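Local structure of biphenyl-2,3-diol 1,2-dioxygenase III-related protein (Vibrio cholerae, 3EY8) at residues Q94-M99 / F115-P120. The protein is of unknown function but binds calcium and, as a member of the glyoxalase/dioxygenase (VOC) superfamily, may act as an oxidoreductase. The protein carries 9 engineered substitutions. Sequence-based numbering, arbitrary orientation.
Sequences QGVVIM and FYFRDP. Engineered in segment 94-99: Val97 (natural residue Thr).
In this VOC-type fold, the loop that leaves helix 84-93 through a Schellman motif at Gly95 crosses strand 110-118 of a four-stranded sheet, and Met99 and Tyr116 join the two. Met99 N donates to Tyr116 O at 2.9 Å, tilted 29° from the carbonyl plane. The same oxygen also receives a CA-H contact from Ile98 CA (3.4 Å). Two residues back on the loop and two on along the strand, a water takes over: it donates to the backbone O of the engineered Val97 at 2.8 Å and accepts from Arg118 N, bridging loop and strand where their backbones have drawn apart.

Apolar groups fill in around these polar links. Val96 CG1, anti to the backbone N (chi1 170°), reaches Phe117 CB at 3.7 Å. Ile98 sends CD1 to Phe115 CD1, while its side chain also packs on Met88 and Glu92 of helix 84-93, so the contact ties that helix to the sheet. Tyr116 lies beside Glu126, a calcium ligand seen in this protein, though no calcium is bound to this chain here, and its OH bonds to Arg105.

Toward the second subunit, Arg118 NH1 bonds to Gly122 O and to Lys65 O of that subunit, whose Pro64 packs on Met99. In one of its two conformers, selenomethionine Met99 crosses both Tyr116 and Arg118 at about a right angle; its CE tentatively meets the extended arginine chain, and its CG lies 3.5 Å from Tyr116 CB.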
loop_
_atom_site.group_PDB
_atom_site.type_symbol
_atom_site.label_atom_id
_atom_site.label_comp_id
_atom_site.label_asym_id
_atom_site.label_seq_id
_atom_site.Cartn_x
_atom_site.Cartn_y
_atom_site.Cartn_z
ATOM N N GLN B 94 6.085 -22.951 6.449
ATOM C CA GLN B 94 5.060 -23.096 5.419
ATOM C C GLN B 94 5.698 -23.421 4.068
ATOM O O GLN B 94 5.006 -23.564 3.063
ATOM C CB GLN B 94 4.180 -21.843 5.328
ATOM C CG GLN B 94 3.700 -21.336 6.678
ATOM C CD GLN B 94 3.133 -22.441 7.555
ATOM O OE1 GLN B 94 2.223 -23.169 7.153
ATOM N NE2 GLN B 94 3.665 -22.564 8.766
ATOM N N GLY B 95 7.022 -23.549 4.053
ATOM C CA GLY B 95 7.740 -23.926 2.845
ATOM C C GLY B 95 8.175 -22.723 2.032
ATOM O O GLY B 95 8.593 -22.849 0.879
ATOM N N VAL B 96 8.084 -21.550 2.646
ATOM C CA VAL B 96 8.416 -20.294 1.980
ATOM C C VAL B 96 9.877 -19.906 2.176
ATOM O O VAL B 96 10.404 -19.956 3.287
ATOM C CB VAL B 96 7.495 -19.153 2.467
ATOM C CG1 VAL B 96 7.981 -17.796 1.961
ATOM C CG2 VAL B 96 6.070 -19.409 2.008
ATOM N N VAL B 97 10.526 -19.522 1.081
ATOM C CA VAL B 97 11.938 -19.162 1.106
ATOM C C VAL B 97 12.123 -17.727 1.577
ATOM O O VAL B 97 11.637 -16.780 0.945
ATOM C CB VAL B 97 12.597 -19.355 -0.277
ATOM C CG1 VAL B 97 14.001 -18.780 -0.293
ATOM C CG2 VAL B 97 12.620 -20.844 -0.643
ATOM N N ILE B 98 12.822 -17.567 2.694
ATOM C CA ILE B 98 13.151 -16.235 3.189
ATOM C C ILE B 98 14.397 -15.756 2.470
ATOM O O ILE B 98 15.454 -16.381 2.544
ATOM C CB ILE B 98 13.353 -16.233 4.707
ATOM C CG1 ILE B 98 12.040 -16.629 5.395
ATOM C CG2 ILE B 98 13.847 -14.862 5.182
ATOM C CD1 ILE B 98 12.121 -16.666 6.896
HETATM N N MSE B 99 14.279 -14.641 1.763
HETATM C CA MSE B 99 15.386 -14.181 0.928
HETATM C C MSE B 99 16.422 -13.330 1.664
HETATM O O MSE B 99 17.550 -13.185 1.192
HETATM C CB MSE B 99 14.869 -13.451 -0.313
HETATM C CG MSE B 99 14.359 -12.052 -0.056
HETATM SE SE MSE B 99 13.499 -11.363 -1.655
HETATM C CE MSE B 99 12.274 -12.841 -1.956
ATOM N N PHE B 115 12.292 -9.143 7.641
ATOM C CA PHE B 115 12.690 -10.239 6.763
ATOM C C PHE B 115 11.820 -10.206 5.504
ATOM O O PHE B 115 10.777 -9.558 5.496
ATOM C CB PHE B 115 12.697 -11.611 7.466
ATOM C CG PHE B 115 11.331 -12.152 7.834
ATOM C CD1 PHE B 115 10.685 -13.070 7.014
ATOM C CD2 PHE B 115 10.723 -11.796 9.030
ATOM C CE1 PHE B 115 9.447 -13.599 7.367
ATOM C CE2 PHE B 115 9.487 -12.320 9.383
ATOM C CZ PHE B 115 8.851 -13.222 8.550
ATOM N N TYR B 116 12.266 -10.872 4.442
ATOM C CA TYR B 116 11.653 -10.719 3.126
ATOM C C TYR B 116 11.346 -12.054 2.468
ATOM O O TYR B 116 12.093 -13.019 2.613
ATOM C CB TYR B 116 12.598 -9.973 2.177
ATOM C CG TYR B 116 12.942 -8.557 2.566
ATOM C CD1 TYR B 116 13.968 -8.298 3.460
ATOM C CD2 TYR B 116 12.264 -7.481 2.012
ATOM C CE1 TYR B 116 14.299 -7.011 3.809
ATOM C CE2 TYR B 116 12.585 -6.185 2.358
ATOM C CZ TYR B 116 13.607 -5.961 3.258
ATOM O OH TYR B 116 13.948 -4.675 3.610
ATOM N N PHE B 117 10.255 -12.095 1.720
ATOM C CA PHE B 117 9.965 -13.231 0.857
ATOM C C PHE B 117 9.010 -12.750 -0.225
ATOM O O PHE B 117 8.556 -11.610 -0.183
ATOM C CB PHE B 117 9.341 -14.380 1.655
ATOM C CG PHE B 117 8.132 -13.981 2.448
ATOM C CD1 PHE B 117 8.268 -13.510 3.740
ATOM C CD2 PHE B 117 6.862 -14.072 1.902
ATOM C CE1 PHE B 117 7.154 -13.131 4.475
ATOM C CE2 PHE B 117 5.738 -13.696 2.635
ATOM C CZ PHE B 117 5.890 -13.225 3.923
ATOM N N ARG B 118 8.697 -13.614 -1.185
ATOM C CA ARG B 118 7.791 -13.235 -2.265
ATOM C C ARG B 118 6.479 -13.987 -2.202
ATOM O O ARG B 118 6.430 -15.153 -1.777
ATOM C CB ARG B 118 8.448 -13.464 -3.631
ATOM C CG ARG B 118 9.621 -12.542 -3.868
ATOM C CD ARG B 118 10.184 -12.617 -5.264
ATOM N NE ARG B 118 11.429 -11.856 -5.317
ATOM C CZ ARG B 118 11.489 -10.534 -5.440
ATOM N NH1 ARG B 118 10.372 -9.823 -5.537
ATOM N NH2 ARG B 118 12.665 -9.917 -5.469
ATOM N N ASP B 119 5.410 -13.322 -2.631
ATOM C CA ASP B 119 4.105 -13.979 -2.719
ATOM C C ASP B 119 3.992 -14.709 -4.063
ATOM O O ASP B 119 4.932 -14.681 -4.858
ATOM C CB ASP B 119 2.955 -12.987 -2.430
ATOM C CG ASP B 119 2.525 -12.166 -3.647
ATOM O OD1 ASP B 119 3.152 -12.250 -4.718
ATOM O OD2 ASP B 119 1.526 -11.422 -3.518
ATOM N N PRO B 120 2.872 -15.407 -4.307
ATOM C CA PRO B 120 2.804 -16.251 -5.511
ATOM C C PRO B 120 2.917 -15.514 -6.852
ATOM O O PRO B 120 3.208 -16.168 -7.866
ATOM C CB PRO B 120 1.435 -16.929 -5.378
ATOM C CG PRO B 120 1.207 -16.988 -3.909
ATOM C CD PRO B 120 1.772 -15.696 -3.371
HETATM O O HOH W 1 10.449 -15.981 -1.411
#